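Local coordinates for protein CaaX farnesyltransferase beta subunit Ram1 (Aspergillus fumigatus, PDB 4L9P) that probably transfers a farnesyl group from farnesyl diphosphate to a cysteine near the C-terminus of target proteins, acting as the zinc-binding, peptide-binding beta subunit of a heterodimer, at residues 163-168 with 489-494; 225-230 with 264-269; 387-392 with 449-454. All blocks are in the same frame, centred on the assembly; numbering follows the deposited sequence.

Contact 1 (163-168 with 489-494); sequences CLLGED and DRLVPF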
ATOM      1  N   CYS B 163      11.223  18.580   4.328  0.82  7.08           N
ATOM      2  CA  CYS B 163      12.518  17.925   4.598  0.82  7.12           C
ATOM      3  C   CYS B 163      13.174  17.424   3.326  0.82  6.97           C
ATOM      4  O   CYS B 163      14.377  17.706   3.113  0.82  8.21           O
ATOM      5  CB  CYS B 163      12.401  16.753   5.590  0.82  8.21           C
ATOM      6  SG  CYS B 163      12.064  17.215   7.266  0.82 10.79           S
ATOM      7  N   LEU B 164      12.440  16.744   2.461  1.00  7.13           N
ATOM      8  CA  LEU B 164      13.018  16.265   1.206  1.00  6.58           C
ATOM      9  C   LEU B 164      13.645  17.408   0.401  1.00  6.41           C
ATOM     10  O   LEU B 164      14.719  17.281  -0.137  1.00  8.19           O
ATOM     11  CB  LEU B 164      11.906  15.578   0.393  1.00  5.73           C
ATOM     12  CG  LEU B 164      11.593  14.181   0.982  1.00  5.50           C
ATOM     13  CD1 LEU B 164      10.171  13.770   0.502  1.00  6.86           C
ATOM     14  CD2 LEU B 164      12.590  13.160   0.473  1.00  7.66           C
ATOM     15  N   LEU B 165      12.931  18.523   0.348  1.00  6.38           N
ATOM     16  CA  LEU B 165      13.383  19.697  -0.398  1.00  7.22           C
ATOM     17  C   LEU B 165      14.484  20.488   0.323  1.00  9.39           C
ATOM     18  O   LEU B 165      14.946  21.500  -0.221  1.00 11.03           O
ATOM     19  CB  LEU B 165      12.185  20.615  -0.658  1.00  8.10           C
ATOM     20  CG  LEU B 165      11.273  20.054  -1.750  1.00  9.03           C
ATOM     21  CD1 LEU B 165       9.921  20.728  -1.678  1.00  8.91           C
ATOM     22  CD2 LEU B 165      11.875  20.236  -3.194  1.00 10.01           C
ATOM     23  N   GLY B 166      14.899  20.044   1.504  1.00  8.90           N
ATOM     24  CA  GLY B 166      16.084  20.629   2.132  1.00  9.70           C
ATOM     25  C   GLY B 166      15.793  21.701   3.131  1.00 11.33           C
ATOM     26  O   GLY B 166      16.751  22.426   3.523  1.00 12.66           O
ATOM     27  N   GLU B 167      14.537  21.857   3.561  1.00 11.46           N
ATOM     28  CA  GLU B 167      14.226  22.806   4.630  1.00 11.95           C
ATOM     29  C   GLU B 167      14.597  22.288   5.998  1.00 13.07           C
ATOM     30  O   GLU B 167      14.565  21.062   6.260  1.00 13.45           O
ATOM     31  CB  GLU B 167      12.762  23.210   4.657  1.00 12.87           C
ATOM     32  CG  GLU B 167      12.275  23.730   3.317  1.00 13.23           C
ATOM     33  CD  GLU B 167      12.814  25.106   3.030  1.00 13.86           C
ATOM     34  OE1 GLU B 167      12.198  26.107   3.485  1.00 14.72           O
ATOM     35  OE2 GLU B 167      13.878  25.213   2.353  1.00 15.64           O
ATOM     36  N   ASP B 168      14.880  23.238   6.892  1.00 14.46           N
ATOM     37  CA  ASP B 168      15.071  22.901   8.294  1.00 15.27           C
ATOM     38  C   ASP B 168      13.684  23.071   8.911  1.00 14.75           C
ATOM     39  O   ASP B 168      13.169  24.153   8.888  1.00 16.31           O
ATOM     40  CB  ASP B 168      16.041  23.927   8.919  1.00 17.46           C
ATOM     41  CG  ASP B 168      16.209  23.770  10.393  1.00 20.66           C
ATOM     42  OD1 ASP B 168      15.546  22.967  11.053  1.00 20.69           O
ATOM     43  OD2 ASP B 168      17.037  24.516  10.928  1.00 23.23           O
ATOM     44  N   ASP B 489      18.380  18.897  -8.786  1.00  6.96           N
ATOM     45  CA  ASP B 489      17.082  18.288  -8.341  1.00  8.05           C
ATOM     46  C   ASP B 489      17.305  17.394  -7.100  1.00  7.60           C
ATOM     47  O   ASP B 489      16.360  16.689  -6.704  1.00  7.87           O
ATOM     48  CB  ASP B 489      16.551  17.389  -9.472  1.00  7.78           C
ATOM     49  CG  ASP B 489      16.247  18.135 -10.752  1.00  8.48           C
ATOM     50  OD1 ASP B 489      15.892  19.362 -10.721  1.00  8.86           O
ATOM     51  OD2 ASP B 489      16.340  17.479 -11.820  1.00 10.53           O
ATOM     52  N   ARG B 490      18.531  17.275  -6.556  1.00  6.76           N
ATOM     53  CA  ARG B 490      18.778  16.324  -5.459  1.00  7.09           C
ATOM     54  C   ARG B 490      18.035  16.664  -4.180  1.00  6.63           C
ATOM     55  O   ARG B 490      18.028  17.790  -3.702  1.00  8.51           O
ATOM     56  CB  ARG B 490      20.308  16.227  -5.185  1.00  7.68           C
ATOM     57  CG  ARG B 490      20.587  15.226  -4.037  1.00  7.54           C
ATOM     58  CD  ARG B 490      22.068  14.878  -3.897  1.00  7.22           C
ATOM     59  NE  ARG B 490      22.529  14.133  -5.077  1.00  7.05           N
ATOM     60  CZ  ARG B 490      22.304  12.825  -5.266  1.00  8.37           C
ATOM     61  NH1 ARG B 490      21.733  12.108  -4.280  1.00  8.01           N
ATOM     62  NH2 ARG B 490      22.660  12.217  -6.406  1.00  8.38           N
ATOM     63  N   LEU B 491      17.353  15.625  -3.665  1.00  5.31           N
ATOM     64  CA  LEU B 491      16.632  15.734  -2.409  1.00  6.02           C
ATOM     65  C   LEU B 491      17.372  15.046  -1.292  1.00  6.35           C
ATOM     66  O   LEU B 491      18.297  14.257  -1.535  1.00  7.51           O
ATOM     67  CB  LEU B 491      15.263  15.011  -2.630  1.00  5.89           C
ATOM     68  CG  LEU B 491      14.391  15.629  -3.735  1.00  6.36           C
ATOM     69  CD1 LEU B 491      13.085  14.780  -3.910  1.00  7.95           C
ATOM     70  CD2 LEU B 491      14.034  17.090  -3.423  1.00  7.46           C
ATOM     71  N   VAL B 492      16.968  15.334  -0.054  1.00  6.50           N
ATOM     72  CA  VAL B 492      17.545  14.669   1.103  1.00  7.73           C
ATOM     73  C   VAL B 492      17.188  13.186   1.074  1.00  6.61           C
ATOM     74  O   VAL B 492      16.078  12.839   0.707  1.00  6.66           O
ATOM     75  CB  VAL B 492      16.996  15.397   2.348  1.00 11.13           C
ATOM     76  CG1 VAL B 492      17.144  14.655   3.619  1.00 14.77           C
ATOM     77  CG2 VAL B 492      17.487  16.873   2.388  1.00 10.80           C
ATOM     78  N   PRO B 493      18.096  12.288   1.474  1.00  6.86           N
ATOM     79  CA  PRO B 493      17.754  10.835   1.496  1.00  6.78           C
ATOM     80  C   PRO B 493      16.733  10.550   2.629  1.00  7.00           C
ATOM     81  O   PRO B 493      16.774  11.170   3.706  1.00  7.45           O
ATOM     82  CB  PRO B 493      19.103  10.139   1.785  1.00  7.38           C
ATOM     83  CG  PRO B 493      19.955  11.230   2.437  1.00  7.66           C
ATOM     84  CD  PRO B 493      19.477  12.595   1.887  1.00  7.67           C
ATOM     85  N   PHE B 494      15.810   9.611   2.362  1.00  5.77           N
ATOM     86  CA  PHE B 494      14.871   9.125   3.368  1.00  5.07           C
ATOM     87  C   PHE B 494      15.133   7.660   3.674  1.00  5.84           C
ATOM     88  O   PHE B 494      15.541   6.874   2.812  1.00  6.44           O
ATOM     89  CB  PHE B 494      13.438   9.273   2.880  1.00  6.13           C
ATOM     90  CG  PHE B 494      12.709  10.505   3.343  1.00  6.47           C
ATOM     91  CD1 PHE B 494      13.386  11.705   3.642  1.00  7.27           C
ATOM     92  CD2 PHE B 494      11.327  10.430   3.461  1.00  7.17           C
ATOM     93  CE1 PHE B 494      12.657  12.839   4.068  1.00  7.50           C
ATOM     94  CE2 PHE B 494      10.588  11.520   3.875  1.00  7.49           C
ATOM     95  CZ  PHE B 494      11.248  12.770   4.190  1.00  7.52           C
TER
HETATM   96  O   HOH W   1      16.908  19.011  -0.928  1.00 19.83           O
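Leu-164 lies across the ring of Phe-494 at the apolar centre of this contact, where helix 151-164 of the alpha-alpha toroid ends in a Schellman motif and meets the irregular chain leading to helix 502-513. The two side chains cross at about a right angle. Leu-164 CD2 stands over one face of the Phe-494 ring, 3.7 Å from its centroid and 17° off the normal, a CH-pi contact, and Leu-164 CG comes within 3.5 Å of Phe-494 CZ. With CG anti to its own carbonyl carbon (chi1 -76°), the leucine brings its branch point and a methyl over the aromatic face. Cys-163 CB takes up a place at the edge of the same ring, near its plane. Beside this pair, Leu-165 and Leu-491 run alongside each other in the same direction, their CD2 methyls 3.8 Å apart; Leu-165 also packs on helix 126-135, while Leu-164 is backed by helix 431-444. Farther out, Val-492 presses CG2 against Cys-163 O at 3.3 Å and touches the CA of Gly-166. That glycine, whose positive phi ends the helix, sends its N-H back to Cys-163 O.

At the polar edge the incoming chain answers a carbonyl of the last helical turn: Val-492 N donates to Leu-164 O at 3.0 Å, nearly straight at 165°, in the carbonyl plane and on a lone pair. Arg-126 reinforces the join from outside, its guanidinium group binding both Leu-165 O and Arg-490 O. A water completes the edge, donating to Leu-164 O at 2.9 Å and to Arg-490 O at 3.2 Å, which gives the Leu-164 carbonyl oxygen two donors.

Contact 2 (225-230 with 264-269); sequences KAMWKW and LDLPLA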
ATOM      1  N   LYS B 225       4.159   4.680  27.830  1.00 12.71           N
ATOM      2  CA  LYS B 225       3.513   3.535  28.457  1.00 13.95           C
ATOM      3  C   LYS B 225       2.069   3.374  27.969  1.00 12.01           C
ATOM      4  O   LYS B 225       1.619   2.255  27.673  1.00 12.07           O
ATOM      5  CB  LYS B 225       3.546   3.642  29.998  1.00 16.95           C
ATOM      6  CG  LYS B 225       2.916   2.435  30.578  1.00 19.84           C
ATOM      7  CD  LYS B 225       3.183   2.320  32.031  1.00 21.93           C
ATOM      8  CE  LYS B 225       3.458   0.919  32.335  1.00 21.89           C
ATOM      9  NZ  LYS B 225       3.792   0.842  33.738  1.00 21.02           N
ATOM     10  N   ALA B 226       1.333   4.492  27.846  1.00 10.37           N
ATOM     11  CA  ALA B 226      -0.049   4.371  27.427  1.00  9.78           C
ATOM     12  C   ALA B 226      -0.084   3.964  25.941  1.00  8.65           C
ATOM     13  O   ALA B 226      -0.960   3.191  25.526  1.00  9.46           O
ATOM     14  CB  ALA B 226      -0.774   5.683  27.661  1.00 10.48           C
ATOM     15  N   MET B 227       0.864   4.454  25.142  1.00  8.37           N
ATOM     16  CA  MET B 227       0.938   3.984  23.750  1.00  7.73           C
ATOM     17  C   MET B 227       1.139   2.474  23.652  1.00  7.09           C
ATOM     18  O   MET B 227       0.510   1.809  22.796  1.00  6.87           O
ATOM     19  CB  MET B 227       2.121   4.662  23.031  1.00  8.27           C
ATOM     20  CG  MET B 227       2.301   4.252  21.550  1.00  8.47           C
ATOM     21  SD  MET B 227       1.024   4.991  20.462  1.00  8.58           S
ATOM     22  CE  MET B 227       1.602   6.675  20.369  1.00  9.76           C
ATOM     23  N   TRP B 228       2.037   1.927  24.474  1.00  7.03           N
ATOM     24  CA  TRP B 228       2.267   0.487  24.514  1.00  6.86           C
ATOM     25  C   TRP B 228       1.011  -0.299  24.937  1.00  7.40           C
ATOM     26  O   TRP B 228       0.670  -1.319  24.299  1.00  7.62           O
ATOM     27  CB  TRP B 228       3.397   0.252  25.511  1.00  7.72           C
ATOM     28  CG  TRP B 228       3.784  -1.170  25.784  1.00  7.78           C
ATOM     29  CD1 TRP B 228       4.402  -2.063  24.945  1.00  7.62           C
ATOM     30  CD2 TRP B 228       3.662  -1.812  27.047  1.00  6.82           C
ATOM     31  NE1 TRP B 228       4.665  -3.256  25.612  1.00  8.92           N
ATOM     32  CE2 TRP B 228       4.211  -3.124  26.914  1.00  8.11           C
ATOM     33  CE3 TRP B 228       3.124  -1.403  28.271  1.00  8.16           C
ATOM     34  CZ2 TRP B 228       4.283  -4.048  28.012  1.00  9.21           C
ATOM     35  CZ3 TRP B 228       3.178  -2.303  29.362  1.00  9.42           C
ATOM     36  CH2 TRP B 228       3.767  -3.611  29.224  1.00  9.54           C
ATOM     37  N   LYS B 229       0.310   0.176  25.967  1.00  8.30           N
ATOM     38  CA  LYS B 229      -0.906  -0.518  26.363  1.00  8.56           C
ATOM     39  C   LYS B 229      -1.963  -0.515  25.249  1.00  7.85           C
ATOM     40  O   LYS B 229      -2.604  -1.536  24.997  1.00  8.73           O
ATOM     41  CB  LYS B 229      -1.494   0.114  27.642  1.00  9.86           C
ATOM     42  CG  LYS B 229      -0.612  -0.176  28.872  1.00 13.17           C
ATOM     43  CD  LYS B 229      -1.221   0.401  30.116  1.00 18.41           C
ATOM     44  CE  LYS B 229      -0.547  -0.139  31.328  1.00 23.45           C
ATOM     45  NZ  LYS B 229      -1.434   0.282  32.437  1.00 27.08           N
ATOM     46  N   TRP B 230      -2.125   0.637  24.587  1.00  7.30           N
ATOM     47  CA  TRP B 230      -3.135   0.763  23.553  1.00  6.69           C
ATOM     48  C   TRP B 230      -2.725  -0.095  22.356  1.00  6.57           C
ATOM     49  O   TRP B 230      -3.559  -0.857  21.821  1.00  6.97           O
ATOM     50  CB  TRP B 230      -3.333   2.240  23.163  1.00  7.17           C
ATOM     51  CG  TRP B 230      -4.077   2.364  21.869  1.00  6.73           C
ATOM     52  CD1 TRP B 230      -5.417   2.075  21.634  1.00  7.57           C
ATOM     53  CD2 TRP B 230      -3.529   2.785  20.596  1.00  6.27           C
ATOM     54  NE1 TRP B 230      -5.683   2.239  20.299  1.00  7.89           N
ATOM     55  CE2 TRP B 230      -4.574   2.709  19.648  1.00  6.29           C
ATOM     56  CE3 TRP B 230      -2.264   3.260  20.205  1.00  7.17           C
ATOM     57  CZ2 TRP B 230      -4.396   3.045  18.312  1.00  6.89           C
ATOM     58  CZ3 TRP B 230      -2.049   3.594  18.913  1.00  6.46           C
ATOM     59  CH2 TRP B 230      -3.137   3.514  17.965  1.00  6.94           C
ATOM     60  N   LEU B 264       9.734   4.415  19.190  1.00  6.80           N
ATOM     61  CA  LEU B 264       9.560   4.786  20.597  1.00  7.68           C
ATOM     62  C   LEU B 264      10.248   3.764  21.540  1.00  8.41           C
ATOM     63  O   LEU B 264      10.134   3.891  22.761  1.00  9.86           O
ATOM     64  CB  LEU B 264       8.070   4.866  20.938  1.00  9.09           C
ATOM     65  CG  LEU B 264       7.286   5.934  20.128  1.00 10.05           C
ATOM     66  CD1 LEU B 264       5.856   5.913  20.692  1.00 10.66           C
ATOM     67  CD2 LEU B 264       7.893   7.335  20.081  1.00 12.04           C
ATOM     68  N   ASP B 265      10.962   2.783  20.979  1.00  9.27           N
ATOM     69  CA  ASP B 265      11.611   1.697  21.733  1.00  9.65           C
ATOM     70  C   ASP B 265      10.625   1.121  22.779  1.00  9.68           C
ATOM     71  O   ASP B 265      10.935   1.039  23.985  1.00 10.97           O
ATOM     72  CB  ASP B 265      12.885   2.199  22.418  1.00 10.99           C
ATOM     73  CG  ASP B 265      13.674   1.058  23.077  1.00 13.69           C
ATOM     74  OD1 ASP B 265      13.613  -0.072  22.498  1.00 15.44           O
ATOM     75  OD2 ASP B 265      14.286   1.265  24.190  1.00 15.87           O
ATOM     76  N   LEU B 266       9.439   0.732  22.338  1.00  8.30           N
ATOM     77  CA  LEU B 266       8.514   0.144  23.289  1.00  7.99           C
ATOM     78  C   LEU B 266       8.934  -1.272  23.630  1.00  8.43           C
ATOM     79  O   LEU B 266       9.643  -1.934  22.870  1.00  9.17           O
ATOM     80  CB  LEU B 266       7.100   0.068  22.693  1.00  8.41           C
ATOM     81  CG  LEU B 266       6.535   1.446  22.284  1.00  9.46           C
ATOM     82  CD1 LEU B 266       5.098   1.307  21.761  1.00  9.90           C
ATOM     83  CD2 LEU B 266       6.607   2.487  23.438  1.00 10.28           C
ATOM     84  N   PRO B 267       8.499  -1.779  24.792  1.00  9.33           N
ATOM     85  CA  PRO B 267       8.848  -3.168  25.085  1.00  8.93           C
ATOM     86  C   PRO B 267       8.275  -4.141  24.072  1.00  8.27           C
ATOM     87  O   PRO B 267       7.139  -3.981  23.615  1.00  7.60           O
ATOM     88  CB  PRO B 267       8.177  -3.403  26.471  1.00 10.14           C
ATOM     89  CG  PRO B 267       8.052  -2.062  27.075  1.00 10.56           C
ATOM     90  CD  PRO B 267       7.739  -1.131  25.877  1.00  9.81           C
ATOM     91  N   LEU B 268       9.059  -5.137  23.705  1.00  8.28           N
ATOM     92  CA  LEU B 268       8.630  -6.203  22.811  1.00  7.69           C
ATOM     93  C   LEU B 268       7.494  -7.051  23.378  1.00  6.93           C
ATOM     94  O   LEU B 268       6.601  -7.486  22.614  1.00  7.25           O
ATOM     95  CB  LEU B 268       9.855  -7.065  22.502  1.00 10.58           C
ATOM     96  CG  LEU B 268       9.633  -8.302  21.691  1.00 14.82           C
ATOM     97  CD1 LEU B 268       9.118  -7.927  20.328  1.00 16.24           C
ATOM     98  CD2 LEU B 268      11.002  -9.087  21.552  1.00 16.95           C
ATOM     99  N   ALA B 269       7.506  -7.288  24.699  1.00  5.63           N
ATOM    100  CA  ALA B 269       6.439  -8.066  25.265  1.00  5.30           C
ATOM    101  C   ALA B 269       5.103  -7.350  25.179  1.00  5.97           C
ATOM    102  O   ALA B 269       5.014  -6.125  25.312  1.00  7.11           O
ATOM    103  CB  ALA B 269       6.694  -8.296  26.760  1.00  6.91           C
TER
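The indole of Trp-228 carries Pro-267 over one face and the carbonyl oxygen of Ala-269 at its edge. Pro-267 CD lies 3.8 Å from the centroid of the five-membered ring, 19° off its normal, a CH-pi contact; the two side chains cross at about a right angle, and Pro-267 CB and CG also lie over the indole. Phe-517 meets the same indole edge-to-face, and Phe-284 approaches it with the ring planes at about 45°. Standing anti to the backbone N (chi1 177°), CG carries the ring out from helix 224-234 to the loop that follows the Schellman motif ending helix 251-263. Leu-266 packs nearer the helix backbone, with CD1 4.0 Å from Trp-228 CA. Met-227, bent at its second and third torsions, offers CG to Leu-264 CD1 at 4.0 Å and to Leu-266 CD1 at 4.1 Å.

The indole N-H serves two carbonyls: Trp-228 NE1 donates to Ala-269 O at 2.9 Å (140°) and only weakly to Pro-267 O at 3.3 Å, an oxygen that also bonds His-261. One buried donor is thus satisfied by loop backbone; with Pro-267 over one face, these bonds limit indole rotation and tie helix 224-234 to the loop.

Contact 3 (387-392 with 449-454); sequences QPLAGP and YCTDSS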
ATOM      1  N   GLN B 387      25.660  -5.237   4.028  1.00 20.06           N
ATOM      2  CA  GLN B 387      26.989  -4.758   3.610  1.00 23.64           C
ATOM      3  C   GLN B 387      27.867  -4.537   4.812  1.00 26.82           C
ATOM      4  O   GLN B 387      27.526  -3.810   5.716  1.00 25.49           O
ATOM      5  CB  GLN B 387      26.861  -3.490   2.756  1.00 25.01           C
ATOM      6  CG  GLN B 387      25.793  -3.641   1.642  1.00 27.62           C
ATOM      7  CD  GLN B 387      26.236  -4.552   0.516  1.00 29.28           C
ATOM      8  OE1 GLN B 387      27.220  -4.243  -0.160  1.00 30.78           O
ATOM      9  NE2 GLN B 387      25.507  -5.697   0.299  1.00 28.36           N
ATOM     10  N   PRO B 388      29.031  -5.183   4.848  1.00 30.61           N
ATOM     11  CA  PRO B 388      29.845  -4.948   6.048  1.00 32.43           C
ATOM     12  C   PRO B 388      30.572  -3.587   5.953  1.00 33.98           C
ATOM     13  O   PRO B 388      31.066  -3.238   4.869  1.00 34.94           O
ATOM     14  CB  PRO B 388      30.842  -6.108   6.012  1.00 33.31           C
ATOM     15  CG  PRO B 388      31.001  -6.399   4.515  1.00 33.64           C
ATOM     16  CD  PRO B 388      29.599  -6.202   3.941  1.00 32.33           C
ATOM     17  N   LEU B 389      30.618  -2.817   7.037  1.00 34.51           N
ATOM     18  CA  LEU B 389      31.419  -1.598   6.979  1.00 36.89           C
ATOM     19  C   LEU B 389      32.916  -1.915   6.791  1.00 36.11           C
ATOM     20  O   LEU B 389      33.597  -1.209   6.048  1.00 38.42           O
ATOM     21  CB  LEU B 389      31.184  -0.691   8.191  1.00 39.02           C
ATOM     22  CG  LEU B 389      29.835   0.022   8.260  1.00 40.89           C
ATOM     23  CD1 LEU B 389      29.988   1.281   9.135  1.00 41.57           C
ATOM     24  CD2 LEU B 389      29.305   0.364   6.883  1.00 41.42           C
ATOM     25  N   ALA B 390      33.411  -2.991   7.414  1.00 33.83           N
ATOM     26  CA  ALA B 390      34.851  -3.372   7.306  1.00 31.61           C
ATOM     27  C   ALA B 390      35.220  -4.072   6.004  1.00 32.25           C
ATOM     28  O   ALA B 390      36.209  -3.701   5.325  1.00 34.38           O
ATOM     29  CB  ALA B 390      35.278  -4.275   8.519  1.00 30.80           C
ATOM     30  N   GLY B 391      34.461  -5.124   5.693  1.00 32.90           N
ATOM     31  CA  GLY B 391      34.750  -6.022   4.587  1.00 31.81           C
ATOM     32  C   GLY B 391      34.934  -5.300   3.265  1.00 31.56           C
ATOM     33  O   GLY B 391      34.744  -4.041   3.161  1.00 33.69           O
ATOM     34  N   PRO B 392      35.351  -6.064   2.236  1.00 29.76           N
ATOM     35  CA  PRO B 392      35.490  -5.390   0.943  1.00 29.63           C
ATOM     36  C   PRO B 392      34.067  -5.210   0.354  1.00 31.40           C
ATOM     37  O   PRO B 392      33.166  -6.034   0.670  1.00 34.18           O
ATOM     38  CB  PRO B 392      36.343  -6.378   0.128  1.00 29.00           C
ATOM     39  CG  PRO B 392      36.060  -7.767   0.762  1.00 28.38           C
ATOM     40  CD  PRO B 392      35.850  -7.464   2.229  1.00 29.23           C
ATOM     41  N   TYR B 449      21.097   0.840   1.510  1.00  8.16           N
ATOM     42  CA  TYR B 449      21.490  -0.552   1.812  1.00  8.88           C
ATOM     43  C   TYR B 449      21.615  -0.743   3.302  1.00  9.01           C
ATOM     44  O   TYR B 449      21.709   0.245   4.049  1.00  8.50           O
ATOM     45  CB  TYR B 449      22.846  -0.861   1.132  1.00  9.67           C
ATOM     46  CG  TYR B 449      23.909   0.146   1.437  1.00 10.16           C
ATOM     47  CD1 TYR B 449      24.089   1.277   0.646  1.00  9.71           C
ATOM     48  CD2 TYR B 449      24.757  -0.035   2.520  1.00 12.34           C
ATOM     49  CE1 TYR B 449      25.067   2.229   0.966  1.00 11.44           C
ATOM     50  CE2 TYR B 449      25.758   0.906   2.813  1.00 13.40           C
ATOM     51  CZ  TYR B 449      25.883   2.023   2.055  1.00 13.30           C
ATOM     52  OH  TYR B 449      26.891   2.911   2.378  1.00 15.20           O
ATOM     53  N   CYS B 450      21.534  -1.991   3.775  0.66  8.98           N
ATOM     54  CA  CYS B 450      21.633  -2.238   5.220  0.66  9.61           C
ATOM     55  C   CYS B 450      23.061  -2.762   5.517  0.66 11.54           C
ATOM     56  O   CYS B 450      23.758  -3.293   4.646  0.66 12.44           O
ATOM     57  CB  CYS B 450      20.487  -3.168   5.712  0.66 11.93           C
ATOM     58  SG  CYS B 450      20.539  -4.798   4.961  0.66 14.14           S
ATOM     59  N   THR B 451      23.512  -2.555   6.739  1.00 12.61           N
ATOM     60  CA  THR B 451      24.903  -2.790   7.114  1.00 13.75           C
ATOM     61  C   THR B 451      24.964  -3.571   8.423  1.00 15.43           C
ATOM     62  O   THR B 451      23.936  -3.880   9.018  1.00 15.27           O
ATOM     63  CB  THR B 451      25.655  -1.450   7.290  1.00 13.65           C
ATOM     64  OG1 THR B 451      25.206  -0.819   8.507  1.00 13.44           O
ATOM     65  CG2 THR B 451      25.486  -0.518   6.083  1.00 14.86           C
ATOM     66  N   ASP B 452      26.181  -3.899   8.842  1.00 15.88           N
ATOM     67  CA  ASP B 452      26.406  -4.563  10.123  1.00 19.15           C
ATOM     68  C   ASP B 452      26.657  -3.557  11.241  1.00 20.42           C
ATOM     69  O   ASP B 452      27.133  -3.937  12.330  1.00 23.17           O
ATOM     70  CB  ASP B 452      27.585  -5.558  10.015  1.00 21.62           C
ATOM     71  CG  ASP B 452      28.923  -4.886   9.603  1.00 25.09           C
ATOM     72  OD1 ASP B 452      28.934  -3.673   9.337  1.00 25.87           O
ATOM     73  OD2 ASP B 452      29.981  -5.588   9.523  1.00 27.95           O
ATOM     74  N   SER B 453      26.360  -2.286  10.969  1.00 18.19           N
ATOM     75  CA  SER B 453      26.547  -1.213  11.936  1.00 19.01           C
ATOM     76  C   SER B 453      25.261  -0.500  12.267  1.00 18.66           C
ATOM     77  O   SER B 453      24.729   0.221  11.439  1.00 20.11           O
ATOM     78  CB  SER B 453      27.564  -0.212  11.372  1.00 22.38           C
ATOM     79  OG  SER B 453      27.893   0.734  12.375  1.00 26.62           O
ATOM     80  N   SER B 454      24.742  -0.733  13.465  1.00 16.49           N
ATOM     81  CA  SER B 454      23.451  -0.174  13.819  1.00 16.47           C
ATOM     82  C   SER B 454      23.531   0.949  14.791  1.00 19.38           C
ATOM     83  O   SER B 454      24.395   0.925  15.649  1.00 20.17           O
ATOM     84  CB  SER B 454      22.529  -1.291  14.349  1.00 17.48           C
ATOM     85  OG  SER B 454      21.246  -0.769  14.703  1.00 18.14           O
TER
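A side-chain carboxylate takes over where backbone pairing stops: Asp-452 OD1 accepts the backbone N-H of Leu-389 at 3.0 Å, almost straight at 172°, just beyond a single parallel beta bridge between Gln-387 and Thr-451. The carboxylate is met on its syn side, with the donor 34° out of its plane. CG of Asp-452 stands between its own backbone N and carbonyl carbon (chi1 60°), an orientation that turns the acid toward residues 387-389 and sets OD2 beside CA and CB of Pro-388, a residue with no N-H to give.

The bridge itself is held by Gln-387 N, which donates to Cys-450 O at 2.8 Å, and by a longer, weak bond from Asp-452 N to Gln-387 O. That oxygen also has Thr-451 CA at 3.1 Å in a CA-H...O contact. Leu-389 then leans over residues 451-453, with CD1 3.6 Å from Ser-453 CB and CD2 4.0 Å from Thr-451 CG2. Thr-451 OG1 accepts from Ser-453 N at 3.1 Å, forming an ST turn within 451-453, against which Leu-389 packs, and is bonded to Ser-466 O as well. At the Gln-387 end of the contact, the aliphatic part of its side chain meets the Tyr-449 ring, CG to CD2 3.9 Å, the two side chains crossing at about a right angle; the glutamine amide turns back to Gly-385 O through NE2, and the tyrosine hydroxyl bonds Asp-470.

The contact thus joins the loop between helices 375-384 and 403-413 to the chain leaving strand 446-449. That strand pairs antiparallel with strand 468-471, whose Lys-468 touches the side chains of Leu-389, Tyr-449 and Thr-451.

All three contacts fall within the alpha-alpha toroid domain, at well separated places, their centres about 25 to 31 Å apart. Contact 1 joins chain parts 321 residues apart and encloses the other two; within its span contact 2 closes before contact 3 opens. Contacts 1 and 3 come nearest, about 8 Å between nearest atoms, and both border strand 446-449. Helix 502-513, which follows contact 1 in the chain, packs on contact 2. Contact 1 thus ties the end of helix 151-164 to the late part of the chain near the zinc site, Leu-164 being about 12 Å from zinc ligand His-433, side chain to side chain, whereas contacts 2 and 3 are structural packing remote from it.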